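PDB 3G79: NDP-N-acetyl-D-galactosaminuronic acid dehydrogenase from Methanosarcina mazei Go1, which probably oxidises UDP-N-acetyl-alpha-D-mannosamine to the corresponding uronate, using two molecules of NAD(+). Local coordinates for residues Arg98-Asp103 with Gly134-Pro139; Thr373-Tyr378 with Val419-His424; Glu238-Asp243 with Ser320-Ala325. All blocks are in the same frame, centred on the assembly; numbering follows the deposited sequence.

Contact 1 of 3, residues Arg98-Asp103 with Gly134-Pro139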
ATOM      1  N   ARG A  98      37.115  18.429 -23.762  1.00 33.06           N
ATOM      2  CA  ARG A  98      37.528  17.030 -23.584  1.00 34.38           C
ATOM      3  C   ARG A  98      36.394  16.001 -23.396  1.00 33.41           C
ATOM      4  O   ARG A  98      36.653  14.792 -23.287  1.00 33.39           O
ATOM      5  CB  ARG A  98      38.426  16.907 -22.366  1.00 36.29           C
ATOM      6  CG  ARG A  98      39.681  17.675 -22.402  1.00 47.74           C
ATOM      7  CD  ARG A  98      40.634  16.845 -21.591  1.00 40.13           C
ATOM      8  NE  ARG A  98      41.549  17.641 -20.808  1.00 48.58           N
ATOM      9  CZ  ARG A  98      42.324  17.148 -19.849  1.00 42.68           C
ATOM     10  NH1 ARG A  98      42.293  15.832 -19.551  1.00 47.69           N
ATOM     11  NH2 ARG A  98      43.143  17.998 -19.207  1.00 49.01           N
ATOM     12  N   ILE A  99      35.159  16.466 -23.278  1.00 32.85           N
ATOM     13  CA  ILE A  99      34.009  15.562 -23.374  1.00 33.07           C
ATOM     14  C   ILE A  99      34.185  14.797 -24.691  1.00 33.68           C
ATOM     15  O   ILE A  99      33.967  13.570 -24.778  1.00 34.03           O
ATOM     16  CB  ILE A  99      32.661  16.350 -23.350  1.00 32.72           C
ATOM     17  CG1 ILE A  99      32.360  16.860 -21.927  1.00 20.89           C
ATOM     18  CG2 ILE A  99      31.503  15.518 -23.909  1.00 19.86           C
ATOM     19  CD1 ILE A  99      31.455  18.084 -21.939  1.00 32.19           C
ATOM     20  N   SER A 100      34.658  15.515 -25.701  1.00 33.46           N
ATOM     21  CA  SER A 100      34.937  14.880 -26.970  1.00 33.13           C
ATOM     22  C   SER A 100      35.716  13.575 -26.910  1.00 32.68           C
ATOM     23  O   SER A 100      35.511  12.726 -27.779  1.00 34.39           O
ATOM     24  CB  SER A 100      35.530  15.849 -27.972  1.00 32.89           C
ATOM     25  OG  SER A 100      34.467  16.531 -28.613  1.00 43.23           O
ATOM     26  N   GLU A 101      36.592  13.405 -25.922  1.00 31.04           N
ATOM     27  CA  GLU A 101      37.471  12.238 -25.909  1.00 31.83           C
ATOM     28  C   GLU A 101      36.775  10.986 -25.319  1.00 31.95           C
ATOM     29  O   GLU A 101      37.382   9.928 -25.246  1.00 32.87           O
ATOM     30  CB  GLU A 101      38.744  12.511 -25.078  1.00 33.42           C
ATOM     31  CG  GLU A 101      39.527  13.845 -25.331  1.00 42.23           C
ATOM     32  CD  GLU A 101      40.484  14.217 -24.161  1.00 34.91           C
ATOM     33  OE1 GLU A 101      41.432  15.025 -24.386  1.00 41.79           O
ATOM     34  OE2 GLU A 101      40.292  13.693 -23.033  1.00 41.49           O
ATOM     35  N   LEU A 102      35.524  11.098 -24.879  1.00 30.62           N
ATOM     36  CA  LEU A 102      34.938  10.051 -24.035  1.00 29.75           C
ATOM     37  C   LEU A 102      34.040   9.061 -24.723  1.00 27.66           C
ATOM     38  O   LEU A 102      33.433   9.360 -25.743  1.00 27.40           O
ATOM     39  CB  LEU A 102      34.142  10.658 -22.873  1.00 30.38           C
ATOM     40  CG  LEU A 102      34.822  11.813 -22.174  1.00 28.43           C
ATOM     41  CD1 LEU A 102      33.827  12.468 -21.240  1.00 30.89           C
ATOM     42  CD2 LEU A 102      36.021  11.262 -21.445  1.00 30.62           C
ATOM     43  N   ASP A 103      33.960   7.888 -24.108  1.00 27.09           N
ATOM     44  CA  ASP A 103      32.952   6.857 -24.415  1.00 25.98           C
ATOM     45  C   ASP A 103      31.615   7.133 -23.768  1.00 25.13           C
ATOM     46  O   ASP A 103      30.570   6.810 -24.354  1.00 24.17           O
ATOM     47  CB  ASP A 103      33.445   5.498 -23.965  1.00 26.04           C
ATOM     48  CG  ASP A 103      34.645   5.051 -24.754  1.00 30.98           C
ATOM     49  OD1 ASP A 103      35.670   4.685 -24.135  1.00 27.07           O
ATOM     50  OD2 ASP A 103      34.554   5.087 -26.002  1.00 26.73           O
ATOM     51  N   GLY A 134      26.092  18.539 -25.180  1.00 26.59           N
ATOM     52  CA  GLY A 134      25.674  18.638 -26.566  1.00 27.05           C
ATOM     53  C   GLY A 134      26.775  19.270 -27.412  1.00 28.97           C
ATOM     54  O   GLY A 134      27.076  18.793 -28.498  1.00 29.80           O
ATOM     55  N   LYS A 135      27.385  20.329 -26.878  1.00 29.99           N
ATOM     56  CA  LYS A 135      28.384  21.123 -27.551  1.00 31.23           C
ATOM     57  C   LYS A 135      29.529  20.285 -28.024  1.00 31.95           C
ATOM     58  O   LYS A 135      30.117  20.591 -29.061  1.00 32.43           O
ATOM     59  CB  LYS A 135      28.906  22.208 -26.611  1.00 32.05           C
ATOM     60  CG  LYS A 135      29.883  23.204 -27.225  1.00 56.85           C
ATOM     61  CD  LYS A 135      29.538  24.662 -26.833  1.00 34.24           C
ATOM     62  CE  LYS A 135      29.604  24.893 -25.306  1.00 57.33           C
ATOM     63  NZ  LYS A 135      28.448  25.699 -24.771  1.00 36.27           N
ATOM     64  N   TYR A 136      29.867  19.230 -27.275  1.00 31.56           N
ATOM     65  CA  TYR A 136      31.087  18.471 -27.605  1.00 30.67           C
ATOM     66  C   TYR A 136      30.798  17.002 -27.976  1.00 28.78           C
ATOM     67  O   TYR A 136      31.706  16.210 -28.271  1.00 27.56           O
ATOM     68  CB  TYR A 136      32.134  18.630 -26.497  1.00 30.98           C
ATOM     69  CG  TYR A 136      32.668  20.040 -26.360  1.00 38.44           C
ATOM     70  CD1 TYR A 136      33.532  20.584 -27.333  1.00 32.05           C
ATOM     71  CD2 TYR A 136      32.312  20.849 -25.274  1.00 31.39           C
ATOM     72  CE1 TYR A 136      34.025  21.892 -27.230  1.00 38.94           C
ATOM     73  CE2 TYR A 136      32.812  22.176 -25.160  1.00 38.96           C
ATOM     74  CZ  TYR A 136      33.664  22.678 -26.143  1.00 32.09           C
ATOM     75  OH  TYR A 136      34.167  23.951 -26.058  1.00 39.45           O
ATOM     76  N   LEU A 137      29.506  16.692 -28.016  1.00 27.64           N
ATOM     77  CA  LEU A 137      29.014  15.355 -28.339  1.00 26.64           C
ATOM     78  C   LEU A 137      29.561  14.806 -29.666  1.00 27.06           C
ATOM     79  O   LEU A 137      29.596  15.530 -30.685  1.00 28.05           O
ATOM     80  CB  LEU A 137      27.474  15.343 -28.346  1.00 24.86           C
ATOM     81  CG  LEU A 137      26.772  13.986 -28.399  1.00 18.59           C
ATOM     82  CD1 LEU A 137      27.161  13.119 -27.194  1.00 23.53           C
ATOM     83  CD2 LEU A 137      25.285  14.213 -28.436  1.00 24.48           C
ATOM     84  N   LYS A 138      29.987  13.535 -29.640  1.00 26.09           N
ATOM     85  CA  LYS A 138      30.501  12.833 -30.818  1.00 25.39           C
ATOM     86  C   LYS A 138      29.689  11.563 -31.052  1.00 25.76           C
ATOM     87  O   LYS A 138      29.079  11.062 -30.146  1.00 27.27           O
ATOM     88  CB  LYS A 138      31.995  12.515 -30.678  1.00 24.59           C
ATOM     89  CG  LYS A 138      32.891  13.750 -30.506  1.00 50.83           C
ATOM     90  CD  LYS A 138      33.520  14.300 -31.799  1.00 26.27           C
ATOM     91  CE  LYS A 138      32.731  15.474 -32.401  1.00 51.89           C
ATOM     92  NZ  LYS A 138      33.605  16.515 -33.031  1.00 26.84           N
ATOM     93  N   PRO A 139      29.657  11.060 -32.291  1.00 25.19           N
ATOM     94  CA  PRO A 139      28.935   9.833 -32.645  1.00 25.19           C
ATOM     95  C   PRO A 139      29.356   8.641 -31.803  1.00 26.33           C
ATOM     96  O   PRO A 139      30.556   8.441 -31.596  1.00 27.59           O
ATOM     97  CB  PRO A 139      29.391   9.583 -34.085  1.00 24.67           C
ATOM     98  CG  PRO A 139      29.696  10.977 -34.623  1.00 19.84           C
ATOM     99  CD  PRO A 139      30.150  11.802 -33.480  1.00 23.94           C
TER

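Contact 2 of 3, residues Thr373-Tyr378 with Val419-His424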
ATOM      1  N   THR A 373       7.077  21.908   5.994  1.00 39.03           N
ATOM      2  CA  THR A 373       6.533  21.367   7.255  1.00 35.93           C
ATOM      3  C   THR A 373       5.051  21.516   7.292  1.00 33.15           C
ATOM      4  O   THR A 373       4.563  22.603   7.097  1.00 32.45           O
ATOM      5  CB  THR A 373       6.907  22.141   8.517  1.00 35.60           C
ATOM      6  OG1 THR A 373       7.945  23.106   8.267  1.00 36.77           O
ATOM      7  CG2 THR A 373       7.248  21.181   9.577  1.00 33.97           C
ATOM      8  N   PRO A 374       4.338  20.431   7.593  1.00 33.00           N
ATOM      9  CA  PRO A 374       2.917  20.572   7.864  1.00 33.32           C
ATOM     10  C   PRO A 374       2.668  21.408   9.142  1.00 34.13           C
ATOM     11  O   PRO A 374       1.508  21.767   9.426  1.00 36.43           O
ATOM     12  CB  PRO A 374       2.424  19.125   7.998  1.00 33.08           C
ATOM     13  CG  PRO A 374       3.673  18.315   8.365  1.00 25.48           C
ATOM     14  CD  PRO A 374       4.825  19.041   7.750  1.00 33.07           C
ATOM     15  N   SER A 375       3.733  21.760   9.875  1.00 31.86           N
ATOM     16  CA  SER A 375       3.612  22.654  11.040  1.00 30.75           C
ATOM     17  C   SER A 375       3.307  24.101  10.629  1.00 29.71           C
ATOM     18  O   SER A 375       2.692  24.859  11.397  1.00 29.10           O
ATOM     19  CB  SER A 375       4.889  22.628  11.893  1.00 30.25           C
ATOM     20  OG  SER A 375       5.184  21.308  12.320  1.00 31.95           O
ATOM     21  N   GLU A 376       3.736  24.484   9.427  1.00 28.34           N
ATOM     22  CA  GLU A 376       3.469  25.836   8.953  1.00 29.26           C
ATOM     23  C   GLU A 376       1.967  26.076   8.757  1.00 28.90           C
ATOM     24  O   GLU A 376       1.415  26.912   9.447  1.00 29.16           O
ATOM     25  CB  GLU A 376       4.274  26.174   7.704  1.00 30.41           C
ATOM     26  CG  GLU A 376       4.237  27.608   7.332  1.00 63.00           C
ATOM     27  CD  GLU A 376       5.475  28.024   6.558  1.00 33.30           C
ATOM     28  OE1 GLU A 376       5.446  29.111   5.938  1.00 63.86           O
ATOM     29  OE2 GLU A 376       6.490  27.282   6.590  1.00 63.47           O
ATOM     30  N   PRO A 377       1.284  25.325   7.854  1.00 29.15           N
ATOM     31  CA  PRO A 377      -0.149  25.659   7.753  1.00 28.92           C
ATOM     32  C   PRO A 377      -0.895  25.584   9.084  1.00 29.00           C
ATOM     33  O   PRO A 377      -1.873  26.287   9.243  1.00 30.17           O
ATOM     34  CB  PRO A 377      -0.701  24.653   6.740  1.00 28.21           C
ATOM     35  CG  PRO A 377       0.267  23.501   6.769  1.00 35.13           C
ATOM     36  CD  PRO A 377       1.613  24.115   7.062  1.00 29.16           C
ATOM     37  N   TYR A 378      -0.434  24.772  10.032  1.00 28.81           N
ATOM     38  CA  TYR A 378      -1.068  24.705  11.349  1.00 28.72           C
ATOM     39  C   TYR A 378      -0.835  25.988  12.104  1.00 29.61           C
ATOM     40  O   TYR A 378      -1.786  26.608  12.595  1.00 29.91           O
ATOM     41  CB  TYR A 378      -0.558  23.535  12.172  1.00 28.32           C
ATOM     42  CG  TYR A 378      -1.160  23.522  13.576  1.00 27.25           C
ATOM     43  CD1 TYR A 378      -2.211  22.637  13.920  1.00 28.22           C
ATOM     44  CD2 TYR A 378      -0.676  24.395  14.574  1.00 28.31           C
ATOM     45  CE1 TYR A 378      -2.752  22.646  15.204  1.00 25.56           C
ATOM     46  CE2 TYR A 378      -1.207  24.402  15.823  1.00 25.72           C
ATOM     47  CZ  TYR A 378      -2.263  23.536  16.145  1.00 27.79           C
ATOM     48  OH  TYR A 378      -2.773  23.568  17.444  1.00 25.13           O
ATOM     49  N   VAL A 419       0.726  21.207  21.741  1.00 29.03           N
ATOM     50  CA  VAL A 419       0.428  20.574  20.462  1.00 29.42           C
ATOM     51  C   VAL A 419       1.690  19.950  19.826  1.00 30.75           C
ATOM     52  O   VAL A 419       2.681  20.629  19.575  1.00 30.28           O
ATOM     53  CB  VAL A 419      -0.230  21.579  19.526  1.00 28.66           C
ATOM     54  CG1 VAL A 419      -0.678  20.908  18.263  1.00 23.05           C
ATOM     55  CG2 VAL A 419      -1.447  22.210  20.231  1.00 23.96           C
ATOM     56  N   VAL A 420       1.653  18.643  19.607  1.00 31.68           N
ATOM     57  CA  VAL A 420       2.874  17.909  19.266  1.00 32.20           C
ATOM     58  C   VAL A 420       2.838  17.591  17.760  1.00 32.40           C
ATOM     59  O   VAL A 420       1.893  16.949  17.300  1.00 32.03           O
ATOM     60  CB  VAL A 420       3.002  16.617  20.144  1.00 32.17           C
ATOM     61  CG1 VAL A 420       4.228  15.844  19.775  1.00 33.90           C
ATOM     62  CG2 VAL A 420       3.061  16.958  21.652  1.00 32.98           C
ATOM     63  N   LEU A 421       3.834  18.071  16.997  1.00 32.27           N
ATOM     64  CA  LEU A 421       3.792  17.917  15.522  1.00 32.74           C
ATOM     65  C   LEU A 421       4.974  17.163  14.907  1.00 33.28           C
ATOM     66  O   LEU A 421       4.904  16.714  13.749  1.00 32.68           O
ATOM     67  CB  LEU A 421       3.558  19.256  14.796  1.00 32.37           C
ATOM     68  CG  LEU A 421       2.288  19.996  15.237  1.00 37.30           C
ATOM     69  CD1 LEU A 421       2.591  20.866  16.437  1.00 32.48           C
ATOM     70  CD2 LEU A 421       1.718  20.844  14.128  1.00 32.58           C
ATOM     71  N   ALA A 422       6.053  17.036  15.682  1.00 34.07           N
ATOM     72  CA  ALA A 422       7.189  16.217  15.299  1.00 34.87           C
ATOM     73  C   ALA A 422       7.321  15.166  16.358  1.00 36.78           C
ATOM     74  O   ALA A 422       7.087  15.443  17.525  1.00 38.81           O
ATOM     75  CB  ALA A 422       8.415  17.036  15.253  1.00 34.64           C
ATOM     76  N   GLY A 423       7.682  13.952  15.983  1.00 36.97           N
ATOM     77  CA  GLY A 423       7.945  12.922  16.981  1.00 37.40           C
ATOM     78  C   GLY A 423       9.312  12.949  17.674  1.00 37.70           C
ATOM     79  O   GLY A 423       9.778  11.900  18.138  1.00 38.04           O
ATOM     80  N   HIS A 424       9.936  14.132  17.796  1.00 36.68           N
ATOM     81  CA  HIS A 424      11.239  14.264  18.468  1.00 35.17           C
ATOM     82  C   HIS A 424      11.282  13.510  19.777  1.00 37.55           C
ATOM     83  O   HIS A 424      10.244  13.328  20.423  1.00 37.99           O
ATOM     84  CB  HIS A 424      11.558  15.718  18.723  1.00 32.59           C
ATOM     85  CG  HIS A 424      11.739  16.505  17.475  1.00 31.46           C
ATOM     86  ND1 HIS A 424      12.224  15.945  16.309  1.00 31.39           N
ATOM     87  CD2 HIS A 424      11.509  17.807  17.202  1.00 31.50           C
ATOM     88  CE1 HIS A 424      12.261  16.868  15.368  1.00 31.52           C
ATOM     89  NE2 HIS A 424      11.846  18.011  15.890  1.00 31.49           N
TER

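Contact 3 of 3, residues Glu238-Asp243 with Ser320-Ala325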
ATOM      1  N   GLU A 238       7.444   6.061  -6.722  1.00 31.95           N
ATOM      2  CA  GLU A 238       7.779   5.612  -5.352  1.00 32.50           C
ATOM      3  C   GLU A 238       7.311   6.600  -4.299  1.00 33.08           C
ATOM      4  O   GLU A 238       6.836   6.205  -3.253  1.00 34.21           O
ATOM      5  CB  GLU A 238       9.232   5.108  -5.148  1.00 32.11           C
ATOM      6  CG  GLU A 238      10.325   5.791  -5.898  1.00 48.21           C
ATOM      7  CD  GLU A 238      11.569   4.905  -6.083  1.00 31.84           C
ATOM      8  OE1 GLU A 238      11.479   3.784  -6.615  1.00 48.10           O
ATOM      9  OE2 GLU A 238      12.663   5.352  -5.727  1.00 48.55           O
ATOM     10  N   ASN A 239       7.390   7.886  -4.597  1.00 32.29           N
ATOM     11  CA  ASN A 239       6.900   8.876  -3.676  1.00 31.27           C
ATOM     12  C   ASN A 239       5.382   8.918  -3.639  1.00 31.41           C
ATOM     13  O   ASN A 239       4.794   8.959  -2.585  1.00 31.47           O
ATOM     14  CB  ASN A 239       7.501  10.213  -4.030  1.00 30.94           C
ATOM     15  CG  ASN A 239       8.995  10.196  -3.873  1.00 47.29           C
ATOM     16  OD1 ASN A 239       9.500   9.691  -2.875  1.00 32.26           O
ATOM     17  ND2 ASN A 239       9.719  10.714  -4.858  1.00 32.30           N
ATOM     18  N   THR A 240       4.754   8.890  -4.802  1.00 31.04           N
ATOM     19  CA  THR A 240       3.306   8.797  -4.917  1.00 30.87           C
ATOM     20  C   THR A 240       2.671   7.617  -4.090  1.00 30.51           C
ATOM     21  O   THR A 240       1.738   7.808  -3.287  1.00 29.27           O
ATOM     22  CB  THR A 240       2.960   8.747  -6.428  1.00 31.59           C
ATOM     23  OG1 THR A 240       3.232  10.041  -7.001  1.00 33.58           O
ATOM     24  CG2 THR A 240       1.487   8.363  -6.671  1.00 33.33           C
ATOM     25  N   PHE A 241       3.209   6.411  -4.262  1.00 30.39           N
ATOM     26  CA  PHE A 241       2.662   5.237  -3.600  1.00 30.32           C
ATOM     27  C   PHE A 241       2.844   5.348  -2.098  1.00 29.61           C
ATOM     28  O   PHE A 241       1.929   5.024  -1.351  1.00 29.92           O
ATOM     29  CB  PHE A 241       3.282   3.956  -4.186  1.00 31.54           C
ATOM     30  CG  PHE A 241       2.559   3.461  -5.388  1.00 41.29           C
ATOM     31  CD1 PHE A 241       2.198   4.331  -6.406  1.00 32.59           C
ATOM     32  CD2 PHE A 241       2.184   2.137  -5.490  1.00 32.77           C
ATOM     33  CE1 PHE A 241       1.503   3.879  -7.514  1.00 41.46           C
ATOM     34  CE2 PHE A 241       1.473   1.683  -6.591  1.00 41.06           C
ATOM     35  CZ  PHE A 241       1.147   2.542  -7.605  1.00 32.29           C
ATOM     36  N   ARG A 242       4.004   5.858  -1.669  1.00 28.43           N
ATOM     37  CA  ARG A 242       4.257   6.149  -0.247  1.00 27.70           C
ATOM     38  C   ARG A 242       3.252   7.178   0.248  1.00 26.31           C
ATOM     39  O   ARG A 242       2.600   6.953   1.257  1.00 25.89           O
ATOM     40  CB  ARG A 242       5.722   6.612   0.068  1.00 27.58           C
ATOM     41  CG  ARG A 242       5.862   7.288   1.464  1.00 46.78           C
ATOM     42  CD  ARG A 242       7.269   7.285   2.100  1.00 29.59           C
ATOM     43  NE  ARG A 242       7.475   6.020   2.783  1.00 47.11           N
ATOM     44  CZ  ARG A 242       7.800   5.862   4.065  1.00 32.77           C
ATOM     45  NH1 ARG A 242       8.035   6.911   4.861  1.00 46.26           N
ATOM     46  NH2 ARG A 242       7.902   4.626   4.534  1.00 46.54           N
ATOM     47  N   ASP A 243       3.111   8.275  -0.493  1.00 25.53           N
ATOM     48  CA  ASP A 243       2.182   9.332  -0.159  1.00 25.59           C
ATOM     49  C   ASP A 243       0.776   8.788  -0.005  1.00 25.12           C
ATOM     50  O   ASP A 243       0.065   9.111   0.928  1.00 24.98           O
ATOM     51  CB  ASP A 243       2.241  10.447  -1.206  1.00 27.64           C
ATOM     52  CG  ASP A 243       1.386  11.632  -0.836  1.00 47.37           C
ATOM     53  OD1 ASP A 243       1.326  11.991   0.355  1.00 30.00           O
ATOM     54  OD2 ASP A 243       0.758  12.219  -1.729  1.00 30.47           O
ATOM     55  N   SER A 320      -8.051  11.198  -9.775  1.00 32.08           N
ATOM     56  CA  SER A 320      -6.946  10.316  -9.633  1.00 28.39           C
ATOM     57  C   SER A 320      -6.915  10.014  -8.176  1.00 28.52           C
ATOM     58  O   SER A 320      -7.021  10.926  -7.327  1.00 28.71           O
ATOM     59  CB  SER A 320      -5.696  11.068 -10.005  1.00 27.20           C
ATOM     60  OG  SER A 320      -4.514  10.425  -9.562  1.00 20.62           O
ATOM     61  N   ILE A 321      -6.768   8.737  -7.867  1.00 28.31           N
ATOM     62  CA  ILE A 321      -6.466   8.330  -6.503  1.00 28.15           C
ATOM     63  C   ILE A 321      -5.315   9.134  -5.905  1.00 27.50           C
ATOM     64  O   ILE A 321      -5.324   9.447  -4.726  1.00 27.96           O
ATOM     65  CB  ILE A 321      -6.129   6.828  -6.428  1.00 27.62           C
ATOM     66  CG1 ILE A 321      -7.388   6.014  -6.699  1.00 24.93           C
ATOM     67  CG2 ILE A 321      -5.616   6.469  -5.072  1.00 24.68           C
ATOM     68  CD1 ILE A 321      -7.085   4.621  -7.082  1.00 27.65           C
ATOM     69  N   TYR A 322      -4.320   9.475  -6.691  1.00 27.51           N
ATOM     70  CA  TYR A 322      -3.137  10.076  -6.060  1.00 29.46           C
ATOM     71  C   TYR A 322      -3.476  11.496  -5.696  1.00 31.10           C
ATOM     72  O   TYR A 322      -3.109  11.966  -4.625  1.00 32.63           O
ATOM     73  CB  TYR A 322      -1.912  10.018  -6.975  1.00 28.86           C
ATOM     74  CG  TYR A 322      -1.760   8.700  -7.695  1.00 28.46           C
ATOM     75  CD1 TYR A 322      -1.787   7.468  -6.990  1.00 29.04           C
ATOM     76  CD2 TYR A 322      -1.554   8.670  -9.064  1.00 28.81           C
ATOM     77  CE1 TYR A 322      -1.619   6.235  -7.652  1.00 28.72           C
ATOM     78  CE2 TYR A 322      -1.389   7.446  -9.740  1.00 29.55           C
ATOM     79  CZ  TYR A 322      -1.422   6.234  -9.028  1.00 29.54           C
ATOM     80  OH  TYR A 322      -1.244   5.059  -9.733  1.00 28.60           O
ATOM     81  N   VAL A 323      -4.237  12.161  -6.565  1.00 31.76           N
ATOM     82  CA  VAL A 323      -4.609  13.569  -6.362  1.00 32.01           C
ATOM     83  C   VAL A 323      -5.375  13.681  -5.042  1.00 32.63           C
ATOM     84  O   VAL A 323      -5.150  14.610  -4.261  1.00 33.53           O
ATOM     85  CB  VAL A 323      -5.407  14.096  -7.566  1.00 32.54           C
ATOM     86  CG1 VAL A 323      -6.134  15.454  -7.254  1.00 27.48           C
ATOM     87  CG2 VAL A 323      -4.500  14.212  -8.795  1.00 26.84           C
ATOM     88  N   LEU A 324      -6.215  12.680  -4.756  1.00 32.02           N
ATOM     89  CA  LEU A 324      -6.986  12.690  -3.552  1.00 31.30           C
ATOM     90  C   LEU A 324      -6.224  12.162  -2.356  1.00 31.12           C
ATOM     91  O   LEU A 324      -6.536  12.506  -1.208  1.00 32.27           O
ATOM     92  CB  LEU A 324      -8.354  12.068  -3.793  1.00 33.04           C
ATOM     93  CG  LEU A 324      -8.872  10.958  -2.898  1.00 44.64           C
ATOM     94  CD1 LEU A 324     -10.338  11.152  -2.474  1.00 34.88           C
ATOM     95  CD2 LEU A 324      -8.710   9.729  -3.740  1.00 34.78           C
ATOM     96  N   ALA A 325      -5.155  11.423  -2.591  1.00 30.36           N
ATOM     97  CA  ALA A 325      -4.159  11.253  -1.509  1.00 30.88           C
ATOM     98  C   ALA A 325      -3.518  12.588  -1.064  1.00 32.22           C
ATOM     99  O   ALA A 325      -3.368  12.859   0.144  1.00 32.22           O
ATOM    100  CB  ALA A 325      -3.089  10.296  -1.909  1.00 30.25           C
TER

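Contact 1 of 3, residues Arg98-Asp103 with Gly134-Pro139
Ser100 and Tyr136 hold this contact together with a single hydrogen bond. Ser100 OG donates to Tyr136 O at 2.8 Å, in the carbonyl plane and on a lone pair, with a C=O...donor angle of 133°. Tyr136 is the last helical residue here, since Leu137 already leaves helical backbone angles, and the serine hydroxyl therefore serves a carbonyl at the C-terminal end of helix 124-136. The snug part lies beside that bond. Ile99, buried against Phe49 of strand 45-49, brings its CB to within 3.9 Å of Tyr136 CB, and the two side chains cross at about a right angle. With CG anti to its carbonyl carbon (chi1 -66°), Tyr136 keeps CB at the contact while the ring leads off to touch Phe96 and Ser97. Toward solvent the fit is looser. Lys138 lays the start of its aliphatic chain against the serine, CG 3.7 Å from Ser100 OG, and the bent chain then runs on at the exposed surface. The fold is the Rossmann-type NAD-binding domain: residues 98-101 belong to a 3-10 segment that begins a little earlier and ends just ahead of strand 104-107, and helix 124-136 lies in the beta-alpha-beta crossover from that strand to its parallel neighbour 142-145. One neutral hydroxyl-to-carbonyl bond and a small apolar patch imply that direction and shape fix the helix end, without any salt bridge between the segments.

Contact 2 of 3, residues Thr373-Tyr378 with Val419-His424
The backbones of Ser375 and Leu421 come closest, their CA atoms 6.5 Å apart, where the N-terminal part of helix 375-385 passes the C-terminal end of strand 417-420. This is the UDP-binding domain of the family, a Rossmann-like fold with six parallel strands in the order 3-2-1-4-5-6; strand 417-420 is the fourth and lies next to strand 355-359. Leu421 points its side chain at the helix and serves two residues there. Its CB sits 3.6 Å from Ser375 OG, a plain van der Waals contact, since that hydroxyl is hydrogen-bonded to Gly360 O. Its CD2 methyl approaches the root of the Tyr378 ring, 4.0 Å from CG, with the two side chains crossing at about a right angle. Tyr378 has CG anti to the backbone N (chi1 176°), which sends the ring off the helix toward the sheet, alongside Val356 and Met358; Met336 and Thr340 of helix 321-345 also touch it. Val419 meets it from the opposite direction, CG1 lying 3.7 Å from CZ. At the far end of the ring the phenol oxygen is buried among methyls, with no polar partner in the model: Tyr378 OH lies 3.4 Å from Val419 CG2.

Contact 3 of 3, residues Glu238-Asp243 with Ser320-Ala325
Asp243 OD1 is gripped by two groups of the facing helix: NH1 of Arg326, the residue after Ala325, in a salt bridge, and Asn329 ND2, about a turn further on, in a hydrogen bond. The same carboxylate rests loosely against Ala325, OD2 standing 4.3 Å from its CB. A turn earlier the packing is closer. Thr240 has its CG2 methyl anti to the backbone N, and this places it over one face of the Tyr322 ring, 3.6 Å from the centroid and 23° off the ring normal, in a CH-pi contact displaced toward the CG-CD1 side of the ring. Phe241 meets the other end of the tyrosine obliquely: the ring planes make 39°, and Phe241 CE1 comes 3.9 Å from Tyr322 CE1. These residues join two long helices of the all-helical middle of the protein, 228-258 of the central domain and 321-345, whose local axes pass 9.7 Å apart. The second subunit closes on the same place, because Tyr322 OH is hydrogen-bonded to Ala248 O of that chain. Putting a leucine at Tyr322 removes both ring and hydroxyl, which would probably open a gap beside Thr240 CG2 and Phe241 and leave Ala248 O of the second subunit without this partner. Ser320 N-caps helix 321-345, its OG accepting from Tyr322 N at 3.0 Å and, weakly, from Val323 N. Glu302 OE2 of the same chain and, from the second subunit, Gln251 NE2 are also hydrogen-bonded to Ser320 OG.

How the contacts relate
From the N terminus the chain makes contact 1 first, closing a loop of 30 residues within the NAD-binding domain that takes in strand 104-107 and most of helix 124-136. Contact 3 follows, joining helix 228-258 to the start of helix 321-345 across 76 intervening residues that contain helices but no strand. Contact 2 comes last, closing 40 residues of the UDP-binding domain. The three loops lie in series, with none enclosing or crossing another. Contacts 1 and 2 sit on opposite sides of the chain's centre, their centres about 49 Å apart. Contact 3 is nearer to contact 2 (about 10 Å between nearest atoms), and helix 321-345 runs from contact 3 to residues that pack on Tyr378.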